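Local atomic coordinates of UDP-N-Acetylglucosamine 2-Epimerase (PDB entry 1V4V), a protein that probably interconverts UDP-N-acetylglucosamine and its C2 epimer UDP-N-acetylmannosamine, as a two-domain homodimeric enzyme of the GT-B type. Residues 86-91 with 112-117; 109-112 with 117-120; 121-126 with 142-147. One frame throughout, in Å; residues are numbered along the deposited sequence.

Contact 1: residues 86-91 with 112-117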
loop_
_atom_site.group_PDB
_atom_site.type_symbol
_atom_site.label_atom_id
_atom_site.label_comp_id
_atom_site.label_asym_id
_atom_site.label_seq_id
_atom_site.Cartn_x
_atom_site.Cartn_y
_atom_site.Cartn_z
ATOM N N ALA A 86 5.767 5.793 18.847
ATOM C CA ALA A 86 7.000 5.085 19.173
ATOM C C ALA A 86 8.126 5.440 18.205
ATOM O O ALA A 86 9.264 5.655 18.624
ATOM C CB ALA A 86 6.759 3.565 19.169
ATOM N N LEU A 87 7.820 5.510 16.913
ATOM C CA LEU A 87 8.848 5.822 15.930
ATOM C C LEU A 87 9.350 7.255 16.070
ATOM O O LEU A 87 10.531 7.533 15.861
ATOM C CB LEU A 87 8.319 5.588 14.510
ATOM C CG LEU A 87 7.945 4.127 14.220
ATOM C CD1 LEU A 87 7.355 4.015 12.822
ATOM C CD2 LEU A 87 9.191 3.237 14.356
ATOM N N LYS A 88 8.447 8.156 16.436
ATOM C CA LYS A 88 8.792 9.559 16.603
ATOM C C LYS A 88 9.624 9.749 17.874
ATOM O O LYS A 88 10.636 10.454 17.864
ATOM C CB LYS A 88 7.514 10.396 16.674
ATOM C CG LYS A 88 7.723 11.895 16.533
ATOM C CD LYS A 88 6.394 12.633 16.623
ATOM C CE LYS A 88 6.580 14.137 16.492
ATOM N NZ LYS A 88 5.290 14.871 16.667
ATOM N N GLU A 89 9.200 9.108 18.958
ATOM C CA GLU A 89 9.903 9.211 20.235
ATOM C C GLU A 89 11.273 8.534 20.202
ATOM O O GLU A 89 12.180 8.919 20.940
ATOM C CB GLU A 89 9.047 8.622 21.360
ATOM C CG GLU A 89 7.777 9.417 21.640
ATOM C CD GLU A 89 6.951 8.845 22.780
ATOM O OE1 GLU A 89 5.907 9.443 23.114
ATOM O OE2 GLU A 89 7.342 7.804 23.345
HETATM N N MSE A 90 11.420 7.524 19.350
HETATM C CA MSE A 90 12.693 6.820 19.216
HETATM C C MSE A 90 13.629 7.607 18.299
HETATM O O MSE A 90 14.803 7.257 18.155
HETATM C CB MSE A 90 12.478 5.414 18.641
HETATM C CG MSE A 90 11.752 4.460 19.570
HETATM SE SE MSE A 90 11.175 2.834 18.650
HETATM C CE MSE A 90 12.735 1.728 19.010
ATOM N N GLY A 91 13.096 8.658 17.675
ATOM C CA GLY A 91 13.886 9.495 16.783
ATOM C C GLY A 91 14.329 8.827 15.492
ATOM O O GLY A 91 15.389 9.140 14.944
ATOM N N PHE A 112 5.250 6.442 7.493
ATOM C CA PHE A 112 4.993 7.358 6.390
ATOM C C PHE A 112 4.275 8.624 6.877
ATOM O O PHE A 112 4.632 9.735 6.486
ATOM C CB PHE A 112 4.137 6.682 5.315
ATOM C CG PHE A 112 3.839 7.573 4.147
ATOM C CD1 PHE A 112 4.795 7.788 3.159
ATOM C CD2 PHE A 112 2.628 8.252 4.068
ATOM C CE1 PHE A 112 4.549 8.671 2.109
ATOM C CE2 PHE A 112 2.376 9.138 3.022
ATOM C CZ PHE A 112 3.341 9.345 2.043
ATOM N N LEU A 113 3.264 8.452 7.724
ATOM C CA LEU A 113 2.509 9.595 8.237
ATOM C C LEU A 113 3.360 10.524 9.102
ATOM O O LEU A 113 3.055 11.711 9.236
ATOM C CB LEU A 113 1.285 9.115 9.025
ATOM C CG LEU A 113 0.188 8.452 8.176
ATOM C CD1 LEU A 113 -0.930 7.970 9.077
ATOM C CD2 LEU A 113 -0.347 9.443 7.142
ATOM N N GLU A 114 4.423 9.980 9.686
ATOM C CA GLU A 114 5.319 10.765 10.527
ATOM C C GLU A 114 6.480 11.309 9.701
ATOM O O GLU A 114 7.390 11.948 10.231
ATOM C CB GLU A 114 5.845 9.907 11.682
ATOM C CG GLU A 114 4.763 9.507 12.673
ATOM C CD GLU A 114 4.057 10.710 13.284
ATOM O OE1 GLU A 114 2.888 10.568 13.701
ATOM O OE2 GLU A 114 4.670 11.798 13.357
ATOM N N GLY A 115 6.439 11.045 8.399
ATOM C CA GLY A 115 7.475 11.519 7.497
ATOM C C GLY A 115 8.794 10.768 7.565
ATOM O O GLY A 115 9.837 11.318 7.217
ATOM N N ILE A 116 8.756 9.515 8.006
ATOM C CA ILE A 116 9.971 8.708 8.118
ATOM C C ILE A 116 10.053 7.711 6.962
ATOM O O ILE A 116 9.118 6.939 6.731
ATOM C CB ILE A 116 9.987 7.924 9.448
ATOM C CG1 ILE A 116 9.747 8.881 10.621
ATOM C CG2 ILE A 116 11.334 7.201 9.613
ATOM C CD1 ILE A 116 9.407 8.195 11.921
ATOM N N PRO A 117 11.169 7.723 6.211
ATOM C CA PRO A 117 11.348 6.805 5.078
ATOM C C PRO A 117 11.236 5.366 5.555
ATOM O O PRO A 117 11.670 5.042 6.658
ATOM C CB PRO A 117 12.760 7.117 4.583
ATOM C CG PRO A 117 12.990 8.521 5.031
ATOM C CD PRO A 117 12.359 8.573 6.392
#

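Contact 2: residues 109-112 with 117-120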
loop_
_atom_site.group_PDB
_atom_site.type_symbol
_atom_site.label_atom_id
_atom_site.label_comp_id
_atom_site.label_asym_id
_atom_site.label_seq_id
_atom_site.Cartn_x
_atom_site.Cartn_y
_atom_site.Cartn_z
ATOM N N TRP A 109 2.727 2.465 7.528
ATOM C CA TRP A 109 1.873 3.627 7.294
ATOM C C TRP A 109 2.117 4.679 8.384
ATOM O O TRP A 109 2.126 5.880 8.110
ATOM C CB TRP A 109 0.400 3.204 7.257
ATOM C CG TRP A 109 -0.536 4.268 6.733
ATOM C CD1 TRP A 109 -0.219 5.315 5.912
ATOM C CD2 TRP A 109 -1.944 4.363 6.974
ATOM N NE1 TRP A 109 -1.343 6.055 5.630
ATOM C CE2 TRP A 109 -2.415 5.493 6.268
ATOM C CE3 TRP A 109 -2.854 3.602 7.717
ATOM C CZ2 TRP A 109 -3.759 5.881 6.285
ATOM C CZ3 TRP A 109 -4.192 3.989 7.733
ATOM C CH2 TRP A 109 -4.629 5.117 7.020
ATOM N N ALA A 110 2.329 4.218 9.614
ATOM C CA ALA A 110 2.597 5.118 10.731
ATOM C C ALA A 110 3.883 5.889 10.440
ATOM O O ALA A 110 3.948 7.101 10.638
ATOM C CB ALA A 110 2.743 4.321 12.021
ATOM N N ALA A 111 4.905 5.178 9.965
ATOM C CA ALA A 111 6.180 5.797 9.634
ATOM C C ALA A 111 5.976 6.830 8.537
ATOM O O ALA A 111 6.464 7.960 8.628
ATOM C CB ALA A 111 7.175 4.736 9.174
ATOM N N PHE A 112 5.250 6.442 7.493
ATOM C CA PHE A 112 4.993 7.358 6.390
ATOM C C PHE A 112 4.275 8.624 6.877
ATOM O O PHE A 112 4.632 9.735 6.486
ATOM C CB PHE A 112 4.137 6.682 5.315
ATOM C CG PHE A 112 3.839 7.573 4.147
ATOM C CD1 PHE A 112 4.795 7.788 3.159
ATOM C CD2 PHE A 112 2.628 8.252 4.068
ATOM C CE1 PHE A 112 4.549 8.671 2.109
ATOM C CE2 PHE A 112 2.376 9.138 3.022
ATOM C CZ PHE A 112 3.341 9.345 2.043
ATOM N N PRO A 117 11.169 7.723 6.211
ATOM C CA PRO A 117 11.348 6.805 5.078
ATOM C C PRO A 117 11.236 5.366 5.555
ATOM O O PRO A 117 11.670 5.042 6.658
ATOM C CB PRO A 117 12.760 7.117 4.583
ATOM C CG PRO A 117 12.990 8.521 5.031
ATOM C CD PRO A 117 12.359 8.573 6.392
ATOM N N VAL A 118 10.669 4.510 4.712
ATOM C CA VAL A 118 10.482 3.103 5.051
ATOM C C VAL A 118 11.142 2.170 4.046
ATOM O O VAL A 118 11.085 2.399 2.837
ATOM C CB VAL A 118 8.975 2.747 5.102
ATOM C CG1 VAL A 118 8.790 1.243 5.300
ATOM C CG2 VAL A 118 8.303 3.514 6.215
ATOM N N GLY A 119 11.762 1.114 4.562
ATOM C CA GLY A 119 12.399 0.127 3.706
ATOM C C GLY A 119 11.689 -1.192 3.953
ATOM O O GLY A 119 11.355 -1.505 5.095
ATOM N N HIS A 120 11.447 -1.961 2.896
ATOM C CA HIS A 120 10.752 -3.241 3.031
ATOM C C HIS A 120 11.676 -4.400 2.661
ATOM O O HIS A 120 12.055 -4.555 1.498
ATOM C CB HIS A 120 9.519 -3.249 2.123
ATOM C CG HIS A 120 8.545 -4.339 2.435
ATOM N ND1 HIS A 120 7.432 -4.583 1.658
ATOM C CD2 HIS A 120 8.490 -5.225 3.457
ATOM C CE1 HIS A 120 6.734 -5.568 2.189
ATOM N NE2 HIS A 120 7.354 -5.977 3.284
#

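Contact 3: residues 121-126 with 142-147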
loop_
_atom_site.group_PDB
_atom_site.type_symbol
_atom_site.label_atom_id
_atom_site.label_comp_id
_atom_site.label_asym_id
_atom_site.label_seq_id
_atom_site.Cartn_x
_atom_site.Cartn_y
_atom_site.Cartn_z
ATOM N N VAL A 121 12.036 -5.205 3.659
ATOM C CA VAL A 121 12.924 -6.352 3.459
ATOM C C VAL A 121 12.165 -7.565 2.907
ATOM O O VAL A 121 11.038 -7.851 3.321
ATOM C CB VAL A 121 13.628 -6.723 4.792
ATOM C CG1 VAL A 121 14.594 -7.890 4.585
ATOM C CG2 VAL A 121 14.386 -5.501 5.332
ATOM N N GLU A 122 12.798 -8.260 1.967
ATOM C CA GLU A 122 12.234 -9.436 1.302
ATOM C C GLU A 122 10.926 -9.086 0.601
ATOM O O GLU A 122 9.951 -9.826 0.680
ATOM C CB GLU A 122 11.993 -10.582 2.293
ATOM C CG GLU A 122 11.960 -11.951 1.595
ATOM C CD GLU A 122 11.494 -13.093 2.486
ATOM O OE1 GLU A 122 12.065 -13.284 3.580
ATOM O OE2 GLU A 122 10.559 -13.815 2.081
ATOM N N ALA A 123 10.932 -7.958 -0.102
ATOM C CA ALA A 123 9.760 -7.457 -0.816
ATOM C C ALA A 123 9.637 -7.910 -2.271
ATOM O O ALA A 123 10.631 -8.223 -2.928
ATOM C CB ALA A 123 9.757 -5.934 -0.767
ATOM N N GLY A 124 8.403 -7.940 -2.773
ATOM C CA GLY A 124 8.190 -8.311 -4.163
ATOM C C GLY A 124 7.447 -9.596 -4.468
ATOM O O GLY A 124 7.001 -9.791 -5.601
ATOM N N LEU A 125 7.314 -10.481 -3.487
ATOM C CA LEU A 125 6.604 -11.733 -3.725
ATOM C C LEU A 125 5.113 -11.440 -3.875
ATOM O O LEU A 125 4.534 -10.714 -3.070
ATOM C CB LEU A 125 6.855 -12.710 -2.576
ATOM C CG LEU A 125 8.341 -13.002 -2.325
ATOM C CD1 LEU A 125 8.481 -14.076 -1.251
ATOM C CD2 LEU A 125 9.008 -13.454 -3.618
ATOM N N ARG A 126 4.499 -12.001 -4.914
ATOM C CA ARG A 126 3.081 -11.767 -5.176
ATOM C C ARG A 126 2.309 -13.024 -5.569
ATOM O O ARG A 126 2.872 -13.973 -6.123
ATOM C CB ARG A 126 2.926 -10.737 -6.296
ATOM C CG ARG A 126 3.479 -9.356 -5.979
ATOM C CD ARG A 126 2.572 -8.596 -5.019
ATOM N NE ARG A 126 3.043 -7.229 -4.795
ATOM C CZ ARG A 126 3.938 -6.879 -3.879
ATOM N NH1 ARG A 126 4.475 -7.793 -3.082
ATOM N NH2 ARG A 126 4.296 -5.606 -3.756
ATOM N N LEU A 142 0.113 -2.679 -0.322
ATOM C CA LEU A 142 -0.098 -1.399 0.360
ATOM C C LEU A 142 1.234 -0.910 0.936
ATOM O O LEU A 142 1.610 0.247 0.763
ATOM C CB LEU A 142 -1.120 -1.555 1.490
ATOM C CG LEU A 142 -2.580 -1.791 1.083
ATOM C CD1 LEU A 142 -3.397 -2.156 2.318
ATOM C CD2 LEU A 142 -3.152 -0.525 0.410
ATOM N N THR A 143 1.945 -1.802 1.622
ATOM C CA THR A 143 3.233 -1.443 2.201
ATOM C C THR A 143 4.207 -0.928 1.145
ATOM O O THR A 143 4.909 0.067 1.370
ATOM C CB THR A 143 3.875 -2.642 2.922
ATOM O OG1 THR A 143 3.018 -3.071 3.988
ATOM C CG2 THR A 143 5.240 -2.251 3.510
ATOM N N ASP A 144 4.245 -1.582 -0.013
ATOM C CA ASP A 144 5.165 -1.159 -1.063
ATOM C C ASP A 144 4.813 0.157 -1.734
ATOM O O ASP A 144 5.658 0.776 -2.372
ATOM C CB ASP A 144 5.342 -2.266 -2.102
ATOM C CG ASP A 144 6.107 -3.448 -1.540
ATOM O OD1 ASP A 144 6.858 -3.240 -0.565
ATOM O OD2 ASP A 144 5.965 -4.570 -2.066
ATOM N N VAL A 145 3.567 0.590 -1.605
ATOM C CA VAL A 145 3.197 1.886 -2.164
ATOM C C VAL A 145 4.002 2.940 -1.394
ATOM O O VAL A 145 4.497 3.907 -1.969
ATOM C CB VAL A 145 1.693 2.184 -1.954
ATOM C CG1 VAL A 145 1.424 3.679 -2.122
ATOM C CG2 VAL A 145 0.864 1.388 -2.939
ATOM N N LEU A 146 4.143 2.717 -0.090
ATOM C CA LEU A 146 4.829 3.645 0.809
ATOM C C LEU A 146 6.339 3.502 0.961
ATOM O O LEU A 146 6.983 4.367 1.551
ATOM C CB LEU A 146 4.220 3.537 2.207
ATOM C CG LEU A 146 2.700 3.585 2.303
ATOM C CD1 LEU A 146 2.300 3.439 3.758
ATOM C CD2 LEU A 146 2.181 4.897 1.710
ATOM N N THR A 147 6.910 2.428 0.436
ATOM C CA THR A 147 8.338 2.194 0.608
ATOM C C THR A 147 9.308 3.051 -0.194
ATOM O O THR A 147 9.125 3.289 -1.392
ATOM C CB THR A 147 8.664 0.725 0.341
ATOM O OG1 THR A 147 8.318 0.403 -1.008
ATOM C CG2 THR A 147 7.879 -0.163 1.289
HETATM O O HOH W 1 6.383 -7.093 -0.945
#

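Contact 1: residues 86-91 with 112-117
Ile116 turns CG1 anti to its carbonyl carbon (chi1 -52°) and then runs on nearly straight to CD1, which reaches the flank of Leu87 on the neighbouring helix. Lys88, by contrast, sets CG anti to its own backbone N (chi1 -167°) and stretches fully out past the end of Glu114, whose chain folds at chi2 (-58°). The two side chains cross at about a right angle.

The apolar half is a single methyl against a methylene: Ile116 CD1 lies 3.8 Å from Leu87 CB, with Leu87 O a little farther at 4.2 Å from that same methyl. Both residues are buried, and both also rest on Val95 of strand 94-98, which ties the end of helix 72-89 and the loop after helix 102-113 to the sheet. Farther from the sheet, toward solvent, the touching atoms of the charged pair are Lys88 CD and Glu114 OE2, 3.8 Å apart. The lysine's aliphatic part meets the carboxylate here, while Lys88 NZ stays 4.6 Å from Glu114 OE2, too far for a salt bridge.

Each segment takes its helix into a Schellman motif, at Gly91 and at Gly115, both with positive phi. Gly115 N returns to Phe112 O at 2.9 Å, and the turn then delivers Ile116 back to the sheet. Glu114 also packs on Pro73 of the second subunit.

No hydrogen bond joins the segments; the contact rests on van der Waals packing in both halves, apolar at Leu87-Ile116 and aliphatic-to-carboxylate at Lys88-Glu114, to which the nearby opposite charges probably add a weak attraction.

Contact 2: residues 109-112 with 117-120
Ala111 and Val118 point their CB atoms at each other, the alanine from the last turns of helix 102-113 and the valine from the start of strand 118-121. One methyl meets one methyl: Ala111 CB stands 3.4 Å from Val118 CG2, closer than carbons usually pack. Val118 places CG2 anti to its carbonyl carbon and CG1 anti to its backbone N (chi1 174°), which aims CG2 at the helix. That branch also approaches the helix backbone, with Phe112 N 4.4 Å from Val118 CG2. The small alanine probably allows this close approach, the CA atoms of Ala111 and Val118 being 6.8 Å apart. No hydrogen bond crosses between the segments; the contact is apolar and buried.

This is the return leg of a beta-alpha-beta unit, strand 94-98, helix 102-113 and strand 118-121, in which the helix packs on the parallel sheet of a Rossmann-like domain. Ala111 also lies on Val95, and Val118 on Val97, both of the first strand of the unit. Helix 72-89 flanks one side of helix 102-113 through Leu80 and Ala83 on Ala110, while Leu146 of helix 136-146 packs against Trp109 and Phe112.

Contact 3: residues 121-126 with 142-147
Arg126 reaches Asp144 only with its far end. From CB the chain puts CG anti to the carbonyl carbon, bends at chi2 (-75°) and carries CD on to NE, which makes a salt bridge with Glu164. On the way the side chain rests on Glu137, Arg140 and Arg141 of helix 136-146 and on Asn160 and Leu161 of helix 155-162. Beyond CZ the two terminal nitrogens divide the work. NH1 turns back to its own loop, donating to Leu125 O at 2.9 Å from above the carbonyl plane, and also gives a hydrogen bond to a water. NH2 makes the salt bridge to Asp144 OD2, 2.6 Å long and nearly straight at 167°. Arg126 NH2 comes in along the anti lone pair of Asp144 OD2, the one away from OD1, with guanidinium and carboxylate nearly coplanar, 20° apart.

The water ties the rest together: it accepts from Arg126 NH1 and from Gly124 N, each at 2.9 Å, and donates to Asp144 OD2 at 2.8 Å. That oxygen is thus gripped twice, while Asp144 OD1 sits 4.0 Å from Ala123 CB and is hydrogen-bonded to His120 ND1. A leucine in place of Arg126 would probably leave Asp144 OD2 and Glu164 without their charged mate and the bridging water less firmly held.

The loop leaving the C-terminal end of strand 118-121, in the parallel alpha/beta domain, is thereby fastened to the helix that follows it, 136-146, whose Leu142 and Thr143 pack on Phe105 of helix 102-113.

How the contacts relate
The three contacts follow the chain through one flank of the parallel sheet that contains strands 94-98 and 118-121. Contacts 1 and 2 have centres about 8 Å apart and share Phe112 and Pro117; Leu87 CD1 packs 3.7 Å from Ala111 CB, and Ile116 N probably hydrogen-bonds to Ala111 O at 2.8 Å. Contact 3 lies about 11 Å, centre to centre, from contact 2. Polar and apolar links join them: His120 ND1 is 2.7 Å from Asp144 OD1, a probable hydrogen bond, and Trp109 CA is 3.6 Å from Leu146 CD1. Contacts 1 and 3 are about 19 Å apart between centres, and all three touch the second subunit.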